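Local coordinates for hypothetical protein PH1109 (Pyrococcus horikoshii, PDB 2D59) that is of unknown function but belongs to the CoA-binding domain family and folds as a Rossmann-like parallel sheet flanked by helices, at residues Arg21-Ala26 / His48-Tyr53; Ile78-Leu83 / Ala102-Phe107; Lys88-Tyr93 / Arg114-Lys119; Pro69-Ile74 / Val94-Lys99. All coordinates share one frame; numbering follows the deposited sequence.

Contact 1: Arg21-Ala26 / His48-Tyr53; sequences RYKKIA and HGYDVY
Strands 24-26 and 51-53 run parallel, their short axes 4.8 Å apart at 21°, as the first and last members of a beta-alpha-beta unit of the Rossmann-like sheet. Ile-25 carries the pairing on both its backbone groups: its N donates to Asp-51 O, and its O accepts from Tyr-53 N in a nearly straight bond. Asp-51 N probably also reaches Lys-23 O, whose position is less certain. Lys-24, Asp-51 and Tyr-53 share one face. The lysine chain bends at chi2 and chi3 (-66° and -71°), which curls its ammonium across to the neighbouring strand. NZ meets Asp-51 OD1 in a salt bridge of 3.1 Å, on the anti side but out of the carboxylate plane, and it approaches the Tyr-53 ring at its edge to donate to OH at 2.7 Å. Ahead of the strands, Lys-23 NZ and Tyr-50 OH both bond Leu-19 O at the preceding helix. A water also accepts from Lys-23 NZ at 2.6 Å and donates to His-48 O at 2.7 Å.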
loop_
_atom_site.group_PDB
_atom_site.type_symbol
_atom_site.label_atom_id
_atom_site.label_comp_id
_atom_site.label_asym_id
_atom_site.label_seq_id
_atom_site.Cartn_x
_atom_site.Cartn_y
_atom_site.Cartn_z
ATOM N N ARG A 21 -11.745 4.485 6.091
ATOM C CA ARG A 21 -12.317 3.181 6.405
ATOM C C ARG A 21 -11.338 2.022 6.547
ATOM O O ARG A 21 -11.576 1.105 7.330
ATOM C CB ARG A 21 -13.382 2.829 5.369
ATOM C CG ARG A 21 -14.536 3.820 5.335
ATOM C CD ARG A 21 -15.227 3.924 6.692
ATOM N NE ARG A 21 -16.355 4.854 6.680
ATOM C CZ ARG A 21 -16.253 6.159 6.448
ATOM N NH1 ARG A 21 -15.069 6.704 6.205
ATOM N NH2 ARG A 21 -17.337 6.923 6.462
ATOM N N TYR A 22 -10.237 2.059 5.803
ATOM C CA TYR A 22 -9.258 0.980 5.871
ATOM C C TYR A 22 -8.003 1.383 6.641
ATOM O O TYR A 22 -7.242 2.252 6.210
ATOM C CB TYR A 22 -8.890 0.526 4.457
ATOM C CG TYR A 22 -10.085 0.082 3.643
ATOM C CD1 TYR A 22 -10.883 -0.983 4.064
ATOM C CD2 TYR A 22 -10.426 0.732 2.456
ATOM C CE1 TYR A 22 -11.993 -1.390 3.325
ATOM C CE2 TYR A 22 -11.535 0.332 1.709
ATOM C CZ TYR A 22 -12.312 -0.727 2.149
ATOM O OH TYR A 22 -13.408 -1.123 1.416
ATOM N N LYS A 23 -7.798 0.739 7.787
ATOM C CA LYS A 23 -6.645 1.014 8.635
ATOM C C LYS A 23 -5.636 -0.132 8.633
ATOM O O LYS A 23 -4.544 0.013 9.176
ATOM C CB LYS A 23 -7.096 1.275 10.076
ATOM C CG LYS A 23 -8.065 2.435 10.226
ATOM C CD LYS A 23 -7.453 3.735 9.730
ATOM C CE LYS A 23 -8.425 4.894 9.887
ATOM N NZ LYS A 23 -7.860 6.176 9.374
ATOM N N LYS A 24 -6.006 -1.262 8.034
ATOM C CA LYS A 24 -5.126 -2.431 7.979
ATOM C C LYS A 24 -4.313 -2.385 6.689
ATOM O O LYS A 24 -4.807 -2.742 5.614
ATOM C CB LYS A 24 -5.957 -3.718 8.021
ATOM C CG LYS A 24 -7.015 -3.740 9.113
ATOM C CD LYS A 24 -6.408 -3.758 10.504
ATOM C CE LYS A 24 -5.758 -5.098 10.807
ATOM N NZ LYS A 24 -5.262 -5.153 12.209
ATOM N N ILE A 25 -3.060 -1.952 6.801
ATOM C CA ILE A 25 -2.190 -1.821 5.638
ATOM C C ILE A 25 -1.022 -2.794 5.574
ATOM O O ILE A 25 -0.278 -2.952 6.540
ATOM C CB ILE A 25 -1.557 -0.404 5.548
ATOM C CG1 ILE A 25 -2.589 0.670 5.867
ATOM C CG2 ILE A 25 -0.972 -0.177 4.153
ATOM C CD1 ILE A 25 -2.725 0.915 7.335
ATOM N N ALA A 26 -0.873 -3.438 4.422
ATOM C CA ALA A 26 0.246 -4.331 4.179
ATOM C C ALA A 26 1.142 -3.459 3.303
ATOM O O ALA A 26 0.765 -3.097 2.185
ATOM C CB ALA A 26 -0.209 -5.569 3.420
ATOM N N HIS A 48 0.107 8.034 12.408
ATOM C CA HIS A 48 -1.271 8.468 12.233
ATOM C C HIS A 48 -2.326 7.392 12.482
ATOM O O HIS A 48 -3.403 7.392 11.878
ATOM C CB HIS A 48 -1.442 9.119 10.861
ATOM C CG HIS A 48 -0.877 10.504 10.797
ATOM N ND1 HIS A 48 0.467 10.757 10.632
ATOM C CD2 HIS A 48 -1.471 11.710 10.963
ATOM C CE1 HIS A 48 0.678 12.062 10.702
ATOM N NE2 HIS A 48 -0.480 12.660 10.904
ATOM N N GLY A 49 -1.993 6.468 13.381
ATOM C CA GLY A 49 -2.921 5.423 13.783
ATOM C C GLY A 49 -3.182 4.201 12.931
ATOM O O GLY A 49 -4.031 3.381 13.287
ATOM N N TYR A 50 -2.481 4.060 11.815
ATOM C CA TYR A 50 -2.691 2.902 10.961
ATOM C C TYR A 50 -2.018 1.640 11.495
ATOM O O TYR A 50 -0.998 1.709 12.184
ATOM C CB TYR A 50 -2.181 3.192 9.547
ATOM C CG TYR A 50 -3.034 4.186 8.792
ATOM C CD1 TYR A 50 -2.873 5.560 8.975
ATOM C CD2 TYR A 50 -4.029 3.750 7.918
ATOM C CE1 TYR A 50 -3.685 6.473 8.304
ATOM C CE2 TYR A 50 -4.845 4.654 7.243
ATOM C CZ TYR A 50 -4.669 6.009 7.441
ATOM O OH TYR A 50 -5.484 6.899 6.779
ATOM N N ASP A 51 -2.623 0.491 11.202
ATOM C CA ASP A 51 -2.062 -0.806 11.589
ATOM C C ASP A 51 -1.251 -1.194 10.359
ATOM O O ASP A 51 -1.815 -1.601 9.342
ATOM C CB ASP A 51 -3.169 -1.838 11.825
ATOM C CG ASP A 51 -3.850 -1.678 13.175
ATOM O OD1 ASP A 51 -4.899 -2.324 13.393
ATOM O OD2 ASP A 51 -3.335 -0.924 14.022
ATOM N N VAL A 52 0.068 -1.054 10.444
ATOM C CA VAL A 52 0.928 -1.345 9.307
ATOM C C VAL A 52 1.746 -2.619 9.473
ATOM O O VAL A 52 2.503 -2.766 10.432
ATOM C CB VAL A 52 1.895 -0.166 9.038
ATOM C CG1 VAL A 52 2.635 -0.379 7.725
ATOM C CG2 VAL A 52 1.116 1.147 8.998
ATOM N N TYR A 53 1.577 -3.527 8.519
ATOM C CA TYR A 53 2.277 -4.804 8.498
ATOM C C TYR A 53 3.221 -4.785 7.302
ATOM O O TYR A 53 2.806 -5.010 6.164
ATOM C CB TYR A 53 1.248 -5.930 8.376
ATOM C CG TYR A 53 0.207 -5.877 9.474
ATOM C CD1 TYR A 53 0.464 -6.416 10.735
ATOM C CD2 TYR A 53 -1.007 -5.221 9.275
ATOM C CE1 TYR A 53 -0.458 -6.296 11.767
ATOM C CE2 TYR A 53 -1.939 -5.096 10.300
ATOM C CZ TYR A 53 -1.660 -5.633 11.545
ATOM O OH TYR A 53 -2.578 -5.503 12.558
HETATM O O HOH W 1 -5.832 6.589 11.012
#

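Contact 2: Ile78-Leu83 / Ala102-Phe107; sequences IEVVDL and AKVVWF
Five backbone bonds join segments 78-83 and 102-107, whose strands 80-83 and 104-107 are parallel neighbours in the Rossmann-like sheet and the two strands of a beta-alpha-beta crossover through helix 87-100. Glu-79 O takes two of them, from Lys-103 N at 2.7 Å and Val-104 N at 2.8 Å, so one carbonyl grips the start of the second strand. The others run from Val-81 N to Val-104 O, Trp-106 N to Val-81 O and Leu-83 N to Trp-106 O. On one face Leu-83 CD1 sits over the Phe-107 ring in a CH-pi contact, 4.0 Å from its centroid, and also touches Val-105 CG1. On the other, Val-80 and Val-104 lie side by side. Beyond them Trp-106 CG, anti to the backbone N (chi1 -171°), sets the indole beside Asp-82, planes 81° apart, with Asp-82 OD1 3.4 Å from Trp-106 CD1. Farther out, Thr-90 packs on Phe-107, and Tyr-112 meets this ring edge-to-face. Gln-108 NE2 bonds Asp-82 OD1, and Arg-131 O receives Trp-106 NE1.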
loop_
_atom_site.group_PDB
_atom_site.type_symbol
_atom_site.label_atom_id
_atom_site.label_comp_id
_atom_site.label_asym_id
_atom_site.label_seq_id
_atom_site.Cartn_x
_atom_site.Cartn_y
_atom_site.Cartn_z
ATOM N N ILE A 78 -5.880 -7.922 6.101
ATOM C CA ILE A 78 -5.301 -6.792 5.384
ATOM C C ILE A 78 -6.354 -6.209 4.461
ATOM O O ILE A 78 -7.034 -6.943 3.746
ATOM C CB ILE A 78 -4.084 -7.231 4.553
ATOM C CG1 ILE A 78 -2.957 -7.642 5.497
ATOM C CG2 ILE A 78 -3.615 -6.101 3.652
ATOM C CD1 ILE A 78 -2.519 -6.532 6.442
ATOM N N GLU A 79 -6.487 -4.887 4.478
ATOM C CA GLU A 79 -7.470 -4.219 3.636
ATOM C C GLU A 79 -6.806 -3.506 2.463
ATOM O O GLU A 79 -7.309 -3.545 1.340
ATOM C CB GLU A 79 -8.274 -3.228 4.475
ATOM C CG GLU A 79 -8.915 -3.874 5.702
ATOM C CD GLU A 79 -9.480 -2.865 6.682
ATOM O OE1 GLU A 79 -8.753 -1.923 7.057
ATOM O OE2 GLU A 79 -10.649 -3.021 7.088
ATOM N N VAL A 80 -5.669 -2.868 2.727
ATOM C CA VAL A 80 -4.941 -2.146 1.688
ATOM C C VAL A 80 -3.524 -2.678 1.488
ATOM O O VAL A 80 -2.763 -2.840 2.443
ATOM C CB VAL A 80 -4.828 -0.630 2.018
ATOM C CG1 VAL A 80 -4.092 0.095 0.892
ATOM C CG2 VAL A 80 -6.210 -0.029 2.226
ATOM N N VAL A 81 -3.181 -2.960 0.237
ATOM C CA VAL A 81 -1.842 -3.424 -0.088
ATOM C C VAL A 81 -1.148 -2.247 -0.770
ATOM O O VAL A 81 -1.421 -1.921 -1.929
ATOM C CB VAL A 81 -1.872 -4.642 -1.028
ATOM C CG1 VAL A 81 -0.449 -5.063 -1.374
ATOM C CG2 VAL A 81 -2.600 -5.796 -0.352
ATOM N N ASP A 82 -0.255 -1.611 -0.021
ATOM C CA ASP A 82 0.487 -0.433 -0.461
ATOM C C ASP A 82 1.811 -0.860 -1.088
ATOM O O ASP A 82 2.732 -1.273 -0.383
ATOM C CB ASP A 82 0.711 0.456 0.763
ATOM C CG ASP A 82 1.182 1.841 0.410
ATOM O OD1 ASP A 82 0.912 2.301 -0.718
ATOM O OD2 ASP A 82 1.806 2.475 1.286
ATOM N N LEU A 83 1.904 -0.742 -2.411
ATOM C CA LEU A 83 3.092 -1.173 -3.151
ATOM C C LEU A 83 4.204 -0.161 -3.410
ATOM O O LEU A 83 3.976 0.909 -3.968
ATOM C CB LEU A 83 2.666 -1.754 -4.501
ATOM C CG LEU A 83 1.647 -2.896 -4.513
ATOM C CD1 LEU A 83 1.126 -3.073 -5.931
ATOM C CD2 LEU A 83 2.281 -4.180 -3.996
ATOM N N ALA A 102 -7.691 -8.738 0.137
ATOM C CA ALA A 102 -7.550 -7.299 0.334
ATOM C C ALA A 102 -8.698 -6.576 -0.360
ATOM O O ALA A 102 -9.359 -7.142 -1.230
ATOM C CB ALA A 102 -6.213 -6.826 -0.223
ATOM N N LYS A 103 -8.931 -5.328 0.028
ATOM C CA LYS A 103 -10.005 -4.528 -0.551
ATOM C C LYS A 103 -9.467 -3.484 -1.520
ATOM O O LYS A 103 -10.170 -3.054 -2.437
ATOM C CB LYS A 103 -10.780 -3.808 0.554
ATOM C CG LYS A 103 -11.462 -4.718 1.560
ATOM C CD LYS A 103 -12.623 -5.466 0.933
ATOM C CE LYS A 103 -13.376 -6.274 1.977
ATOM N NZ LYS A 103 -14.525 -7.014 1.388
ATOM N N VAL A 104 -8.217 -3.083 -1.312
ATOM C CA VAL A 104 -7.595 -2.059 -2.145
ATOM C C VAL A 104 -6.140 -2.364 -2.479
ATOM O O VAL A 104 -5.393 -2.872 -1.644
ATOM C CB VAL A 104 -7.628 -0.685 -1.424
ATOM C CG1 VAL A 104 -6.931 0.377 -2.265
ATOM C CG2 VAL A 104 -9.065 -0.279 -1.136
ATOM N N VAL A 105 -5.753 -2.067 -3.715
ATOM C CA VAL A 105 -4.372 -2.228 -4.145
ATOM C C VAL A 105 -3.949 -0.790 -4.415
ATOM O O VAL A 105 -4.580 -0.087 -5.204
ATOM C CB VAL A 105 -4.244 -3.054 -5.440
ATOM C CG1 VAL A 105 -2.774 -3.157 -5.843
ATOM C CG2 VAL A 105 -4.821 -4.442 -5.226
ATOM N N TRP A 106 -2.899 -0.350 -3.739
ATOM C CA TRP A 106 -2.426 1.015 -3.891
ATOM C C TRP A 106 -1.039 1.055 -4.521
ATOM O O TRP A 106 -0.055 0.669 -3.893
ATOM C CB TRP A 106 -2.405 1.695 -2.518
ATOM C CG TRP A 106 -2.138 3.171 -2.555
ATOM C CD1 TRP A 106 -1.057 3.795 -3.110
ATOM C CD2 TRP A 106 -2.951 4.207 -1.987
ATOM N NE1 TRP A 106 -1.145 5.151 -2.921
ATOM C CE2 TRP A 106 -2.294 5.433 -2.232
ATOM C CE3 TRP A 106 -4.165 4.219 -1.286
ATOM C CZ2 TRP A 106 -2.816 6.663 -1.812
ATOM C CZ3 TRP A 106 -4.684 5.443 -0.865
ATOM C CH2 TRP A 106 -4.006 6.647 -1.130
ATOM N N PHE A 107 -0.972 1.519 -5.767
ATOM C CA PHE A 107 0.290 1.634 -6.491
ATOM C C PHE A 107 0.932 2.987 -6.200
ATOM O O PHE A 107 0.413 4.030 -6.600
ATOM C CB PHE A 107 0.047 1.510 -7.999
ATOM C CG PHE A 107 -0.323 0.122 -8.452
ATOM C CD1 PHE A 107 0.661 -0.794 -8.821
ATOM C CD2 PHE A 107 -1.657 -0.264 -8.525
ATOM C CE1 PHE A 107 0.318 -2.073 -9.261
ATOM C CE2 PHE A 107 -2.011 -1.543 -8.965
ATOM C CZ PHE A 107 -1.020 -2.447 -9.333
#

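Contact 3: Lys88-Tyr93 / Arg114-Lys119; sequences KLTMEY and REASKK
Met-91 reaches from helix 88-93 to helix 114-119, and its side chain crosses that of Lys-119 at about a right angle. Its CG stands anti to the backbone N (chi1 179°), and bends at chi2 and chi3 then carry the thioether across to the neighbouring helix. SD comes 3.5 Å from Lys-119 NZ and also lies against the lysine's CE, while the terminal methyl CE reaches the backbone beside it, 3.7 Å from Glu-115 O, and touches Glu-115 CB. The lysine stays extended through chi2 and turns at chi3, which brings its end up beside the sulfur; its ammonium forms a salt bridge with Glu-95, one turn beyond Met-91 on the first helix. The methionine is thus bordered by an ionic link between the same two helices.

Ala-116 makes the other half of the contact. Its CB points toward helix 88-93 and fits between two consecutive residues, 3.4 Å from Thr-90 OG1 and 4.2 Å from Met-91 CB. The Thr-90 hydroxyl has its polar partner in its own helix, Pro-87 O, and no hydrogen bond crosses between the two segments. With so small a residue at the crossing, the axes approach to 8.3 Å at an angle of 19°. Side-by-side, nearly parallel helices on one face of the sheet are characteristic of a Rossmann-like alpha/beta sandwich; here they are helices 87-100 and 114-122.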
loop_
_atom_site.group_PDB
_atom_site.type_symbol
_atom_site.label_atom_id
_atom_site.label_comp_id
_atom_site.label_asym_id
_atom_site.label_seq_id
_atom_site.Cartn_x
_atom_site.Cartn_y
_atom_site.Cartn_z
ATOM N N LYS A 88 7.321 -4.599 -12.555
ATOM C CA LYS A 88 7.477 -6.007 -12.897
ATOM C C LYS A 88 7.280 -6.945 -11.707
ATOM O O LYS A 88 7.035 -8.139 -11.888
ATOM C CB LYS A 88 8.862 -6.242 -13.506
ATOM C CG LYS A 88 9.033 -7.593 -14.184
ATOM C CD LYS A 88 8.157 -7.702 -15.426
ATOM C CE LYS A 88 8.351 -9.037 -16.126
ATOM N NZ LYS A 88 7.539 -9.134 -17.371
ATOM N N LEU A 89 7.379 -6.407 -10.495
ATOM C CA LEU A 89 7.230 -7.220 -9.292
ATOM C C LEU A 89 5.868 -7.099 -8.614
ATOM O O LEU A 89 5.568 -7.851 -7.687
ATOM C CB LEU A 89 8.325 -6.858 -8.287
ATOM C CG LEU A 89 9.768 -6.997 -8.777
ATOM C CD1 LEU A 89 10.723 -6.493 -7.706
ATOM C CD2 LEU A 89 10.055 -8.451 -9.120
ATOM N N THR A 90 5.042 -6.163 -9.069
ATOM C CA THR A 90 3.733 -5.973 -8.462
ATOM C C THR A 90 2.755 -7.112 -8.732
ATOM O O THR A 90 1.862 -7.367 -7.925
ATOM C CB THR A 90 3.086 -4.653 -8.923
ATOM O OG1 THR A 90 2.840 -4.699 -10.333
ATOM C CG2 THR A 90 4.005 -3.480 -8.603
ATOM N N MET A 91 2.917 -7.796 -9.861
ATOM C CA MET A 91 2.020 -8.897 -10.195
ATOM C C MET A 91 1.995 -9.947 -9.088
ATOM O O MET A 91 0.930 -10.355 -8.633
ATOM C CB MET A 91 2.442 -9.550 -11.513
ATOM C CG MET A 91 1.574 -10.732 -11.920
ATOM S SD MET A 91 -0.179 -10.316 -12.071
ATOM C CE MET A 91 -0.273 -9.882 -13.811
ATOM N N GLU A 92 3.173 -10.376 -8.653
ATOM C CA GLU A 92 3.264 -11.381 -7.601
ATOM C C GLU A 92 2.516 -10.932 -6.346
ATOM O O GLU A 92 1.773 -11.708 -5.749
ATOM C CB GLU A 92 4.734 -11.664 -7.268
ATOM C CG GLU A 92 5.471 -10.497 -6.637
ATOM C CD GLU A 92 6.964 -10.734 -6.526
ATOM O OE1 GLU A 92 7.366 -11.758 -5.930
ATOM O OE2 GLU A 92 7.735 -9.893 -7.033
ATOM N N TYR A 93 2.701 -9.675 -5.957
ATOM C CA TYR A 93 2.043 -9.151 -4.769
ATOM C C TYR A 93 0.550 -8.911 -4.956
ATOM O O TYR A 93 -0.212 -8.949 -3.991
ATOM C CB TYR A 93 2.744 -7.872 -4.305
ATOM C CG TYR A 93 4.123 -8.148 -3.757
ATOM C CD1 TYR A 93 5.264 -7.753 -4.451
ATOM C CD2 TYR A 93 4.287 -8.852 -2.565
ATOM C CE1 TYR A 93 6.538 -8.055 -3.971
ATOM C CE2 TYR A 93 5.550 -9.160 -2.079
ATOM C CZ TYR A 93 6.671 -8.760 -2.785
ATOM O OH TYR A 93 7.924 -9.070 -2.311
ATOM N N ARG A 114 0.011 -2.245 -15.745
ATOM C CA ARG A 114 -1.372 -2.462 -16.158
ATOM C C ARG A 114 -1.860 -3.902 -16.057
ATOM O O ARG A 114 -3.032 -4.140 -15.776
ATOM C CB ARG A 114 -1.607 -1.941 -17.581
ATOM C CG ARG A 114 -0.906 -2.707 -18.682
ATOM C CD ARG A 114 -1.407 -2.234 -20.044
ATOM N NE ARG A 114 -2.822 -2.548 -20.236
ATOM C CZ ARG A 114 -3.287 -3.772 -20.467
ATOM N NH1 ARG A 114 -4.588 -3.979 -20.626
ATOM N NH2 ARG A 114 -2.447 -4.793 -20.553
ATOM N N GLU A 115 -0.973 -4.864 -16.283
ATOM C CA GLU A 115 -1.368 -6.267 -16.204
ATOM C C GLU A 115 -1.734 -6.652 -14.772
ATOM O O GLU A 115 -2.753 -7.301 -14.535
ATOM C CB GLU A 115 -0.234 -7.157 -16.723
ATOM C CG GLU A 115 0.033 -6.995 -18.212
ATOM C CD GLU A 115 -1.045 -7.630 -19.070
ATOM O OE1 GLU A 115 -1.088 -8.875 -19.153
ATOM O OE2 GLU A 115 -1.857 -6.888 -19.657
ATOM N N ALA A 116 -0.902 -6.243 -13.819
ATOM C CA ALA A 116 -1.147 -6.539 -12.411
ATOM C C ALA A 116 -2.415 -5.831 -11.937
ATOM O O ALA A 116 -3.212 -6.393 -11.186
ATOM C CB ALA A 116 0.045 -6.097 -11.573
ATOM N N SER A 117 -2.597 -4.592 -12.383
ATOM C CA SER A 117 -3.769 -3.811 -12.010
ATOM C C SER A 117 -5.036 -4.439 -12.577
ATOM O O SER A 117 -6.068 -4.485 -11.910
ATOM C CB SER A 117 -3.635 -2.379 -12.533
ATOM O OG SER A 117 -4.788 -1.615 -12.231
ATOM N N LYS A 118 -4.950 -4.924 -13.811
ATOM C CA LYS A 118 -6.097 -5.543 -14.464
ATOM C C LYS A 118 -6.573 -6.765 -13.686
ATOM O O LYS A 118 -7.767 -6.933 -13.451
ATOM C CB LYS A 118 -5.740 -5.948 -15.894
ATOM C CG LYS A 118 -6.889 -6.573 -16.666
ATOM C CD LYS A 118 -6.477 -6.889 -18.095
ATOM C CE LYS A 118 -7.621 -7.511 -18.877
ATOM N NZ LYS A 118 -7.247 -7.782 -20.295
ATOM N N LYS A 119 -5.633 -7.613 -13.282
ATOM C CA LYS A 119 -5.982 -8.809 -12.527
ATOM C C LYS A 119 -6.648 -8.408 -11.216
ATOM O O LYS A 119 -7.657 -8.991 -10.815
ATOM C CB LYS A 119 -4.731 -9.648 -12.251
ATOM C CG LYS A 119 -5.007 -10.956 -11.522
ATOM C CD LYS A 119 -3.762 -11.825 -11.445
ATOM C CE LYS A 119 -3.308 -12.267 -12.827
ATOM N NZ LYS A 119 -2.087 -13.117 -12.765
#

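Contact 4: Pro69-Ile74 / Val94-Lys99; sequences PSVLDI and VEQAIK
The carboxamide of Gln-96 is the flat group of this contact, with Ser-70 OG over one of its faces and Val-71 CB close to its plane at the oxygen edge. OE1 accepts from Val-71 N at 2.7 Å, a bond of 160° at the hydrogen whose donor is tilted 29° from the carbonyl plane. Ser-70 OG lies 2.8 Å from the same oxygen, but from its place above the amide it makes at most a weak bond. At the amide's other end, NE2 is linked weakly through a water to Pro-69 O; the water donates to that carbonyl at 2.8 Å. The glutamine chain is extended beyond CG (chi2 175°), which carries the amide out from the helix to the turn. Ser-70 OG also accepts from Leu-72 N at 3.2 Å, forming an ST turn that helps hold the backbone near the amide.

Apolar contacts flank this polar grip. Val-71 CB rests against Gln-96 CB, and both methyls of Leu-72 reach Lys-99 CB, one turn further along, with CD2 nearer at 3.6 Å. The loop between strands 65-66 and 80-83 is thereby fastened to the flank of helix 87-100 turned away from helix 114-122. Beyond the turn, Ile-74 packs on Tyr-53 and Val-55 of strand 51-55, while Val-94 faces Ala-116 and Ala-120 of helix 114-122.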
loop_
_atom_site.group_PDB
_atom_site.type_symbol
_atom_site.label_atom_id
_atom_site.label_comp_id
_atom_site.label_asym_id
_atom_site.label_seq_id
_atom_site.Cartn_x
_atom_site.Cartn_y
_atom_site.Cartn_z
ATOM N N PRO A 69 7.754 -11.981 4.649
ATOM C CA PRO A 69 8.272 -12.165 3.290
ATOM C C PRO A 69 7.174 -12.137 2.228
ATOM O O PRO A 69 7.449 -11.940 1.045
ATOM C CB PRO A 69 8.971 -13.519 3.373
ATOM C CG PRO A 69 8.114 -14.262 4.339
ATOM C CD PRO A 69 7.857 -13.233 5.422
ATOM N N SER A 70 5.932 -12.332 2.660
ATOM C CA SER A 70 4.783 -12.332 1.760
ATOM C C SER A 70 3.539 -11.778 2.444
ATOM O O SER A 70 3.403 -11.854 3.665
ATOM C CB SER A 70 4.497 -13.753 1.270
ATOM O OG SER A 70 3.206 -13.838 0.690
ATOM N N VAL A 71 2.628 -11.224 1.650
ATOM C CA VAL A 71 1.391 -10.664 2.182
ATOM C C VAL A 71 0.536 -11.738 2.851
ATOM O O VAL A 71 -0.115 -11.483 3.867
ATOM C CB VAL A 71 0.554 -9.991 1.069
ATOM C CG1 VAL A 71 -0.789 -9.550 1.624
ATOM C CG2 VAL A 71 1.306 -8.797 0.502
ATOM N N LEU A 72 0.541 -12.936 2.278
ATOM C CA LEU A 72 -0.241 -14.043 2.814
ATOM C C LEU A 72 0.263 -14.542 4.167
ATOM O O LEU A 72 -0.478 -15.192 4.905
ATOM C CB LEU A 72 -0.266 -15.203 1.814
ATOM C CG LEU A 72 -1.060 -14.963 0.527
ATOM C CD1 LEU A 72 -0.958 -16.180 -0.378
ATOM C CD2 LEU A 72 -2.515 -14.676 0.871
ATOM N N ASP A 73 1.518 -14.240 4.492
ATOM C CA ASP A 73 2.095 -14.672 5.762
ATOM C C ASP A 73 1.585 -13.848 6.938
ATOM O O ASP A 73 1.701 -14.261 8.092
ATOM C CB ASP A 73 3.623 -14.593 5.715
ATOM C CG ASP A 73 4.225 -15.558 4.718
ATOM O OD1 ASP A 73 3.821 -16.738 4.720
ATOM O OD2 ASP A 73 5.108 -15.142 3.941
ATOM N N ILE A 74 1.028 -12.679 6.644
ATOM C CA ILE A 74 0.502 -11.809 7.688
ATOM C C ILE A 74 -0.709 -12.463 8.344
ATOM O O ILE A 74 -1.672 -12.821 7.670
ATOM C CB ILE A 74 0.087 -10.444 7.105
ATOM C CG1 ILE A 74 1.309 -9.766 6.489
ATOM C CG2 ILE A 74 -0.517 -9.570 8.194
ATOM C CD1 ILE A 74 0.987 -8.518 5.686
ATOM N N VAL A 94 0.128 -8.658 -6.192
ATOM C CA VAL A 94 -1.288 -8.454 -6.462
ATOM C C VAL A 94 -1.989 -9.797 -6.286
ATOM O O VAL A 94 -3.068 -9.875 -5.705
ATOM C CB VAL A 94 -1.530 -7.942 -7.899
ATOM C CG1 VAL A 94 -3.015 -8.002 -8.234
ATOM C CG2 VAL A 94 -1.029 -6.516 -8.025
ATOM N N GLU A 95 -1.362 -10.853 -6.797
ATOM C CA GLU A 95 -1.910 -12.196 -6.682
ATOM C C GLU A 95 -2.044 -12.548 -5.204
ATOM O O GLU A 95 -3.012 -13.190 -4.793
ATOM C CB GLU A 95 -0.995 -13.195 -7.395
ATOM C CG GLU A 95 -0.944 -12.989 -8.904
ATOM C CD GLU A 95 0.054 -13.897 -9.598
ATOM O OE1 GLU A 95 0.096 -13.883 -10.847
ATOM O OE2 GLU A 95 0.795 -14.622 -8.902
ATOM N N GLN A 96 -1.070 -12.113 -4.410
ATOM C CA GLN A 96 -1.085 -12.352 -2.972
ATOM C C GLN A 96 -2.228 -11.568 -2.342
ATOM O O GLN A 96 -2.986 -12.097 -1.531
ATOM C CB GLN A 96 0.238 -11.912 -2.344
ATOM C CG GLN A 96 1.384 -12.889 -2.525
ATOM C CD GLN A 96 2.687 -12.345 -1.984
ATOM O OE1 GLN A 96 2.702 -11.601 -1.001
ATOM N NE2 GLN A 96 3.794 -12.720 -2.614
ATOM N N ALA A 97 -2.343 -10.296 -2.717
ATOM C CA ALA A 97 -3.400 -9.436 -2.196
ATOM C C ALA A 97 -4.760 -10.055 -2.503
ATOM O O ALA A 97 -5.677 -9.993 -1.689
ATOM C CB ALA A 97 -3.302 -8.048 -2.826
ATOM N N ILE A 98 -4.878 -10.652 -3.686
ATOM C CA ILE A 98 -6.119 -11.288 -4.105
ATOM C C ILE A 98 -6.433 -12.442 -3.176
ATOM O O ILE A 98 -7.552 -12.569 -2.687
ATOM C CB ILE A 98 -6.023 -11.850 -5.540
ATOM C CG1 ILE A 98 -5.717 -10.717 -6.513
ATOM C CG2 ILE A 98 -7.334 -12.506 -5.940
ATOM C CD1 ILE A 98 -6.731 -9.603 -6.459
ATOM N N LYS A 99 -5.444 -13.300 -2.956
ATOM C CA LYS A 99 -5.616 -14.458 -2.084
ATOM C C LYS A 99 -5.899 -14.033 -0.648
ATOM O O LYS A 99 -6.679 -14.670 0.053
ATOM C CB LYS A 99 -4.364 -15.342 -2.114
ATOM C CG LYS A 99 -4.138 -16.089 -3.423
ATOM C CD LYS A 99 -5.370 -16.893 -3.824
ATOM C CE LYS A 99 -5.019 -18.025 -4.775
ATOM N NZ LYS A 99 -4.220 -19.078 -4.088
HETATM O O HOH W 2 7.081 -12.197 -1.748
#

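The four contacts illustrate how a Rossmann-like fold is assembled from successive crossovers. Contact 1 closes before any of the others opens; the segments of contacts 2, 3 and 4 then interleave along the chain. Contacts 1 and 2, with centres about 10 Å apart, belong to one parallel sheet and meet where strands 24-28 and 80-83 lie side by side. Contacts 3 and 4 both use helix 87-100, with centres about 12 Å apart, and this helix connects the two strands of contact 2. Contacts 1 and 3 lie on opposite sides of the chain's centre, about 22 Å between centres. Sheet pairing and helix packing thus combine in one compact domain.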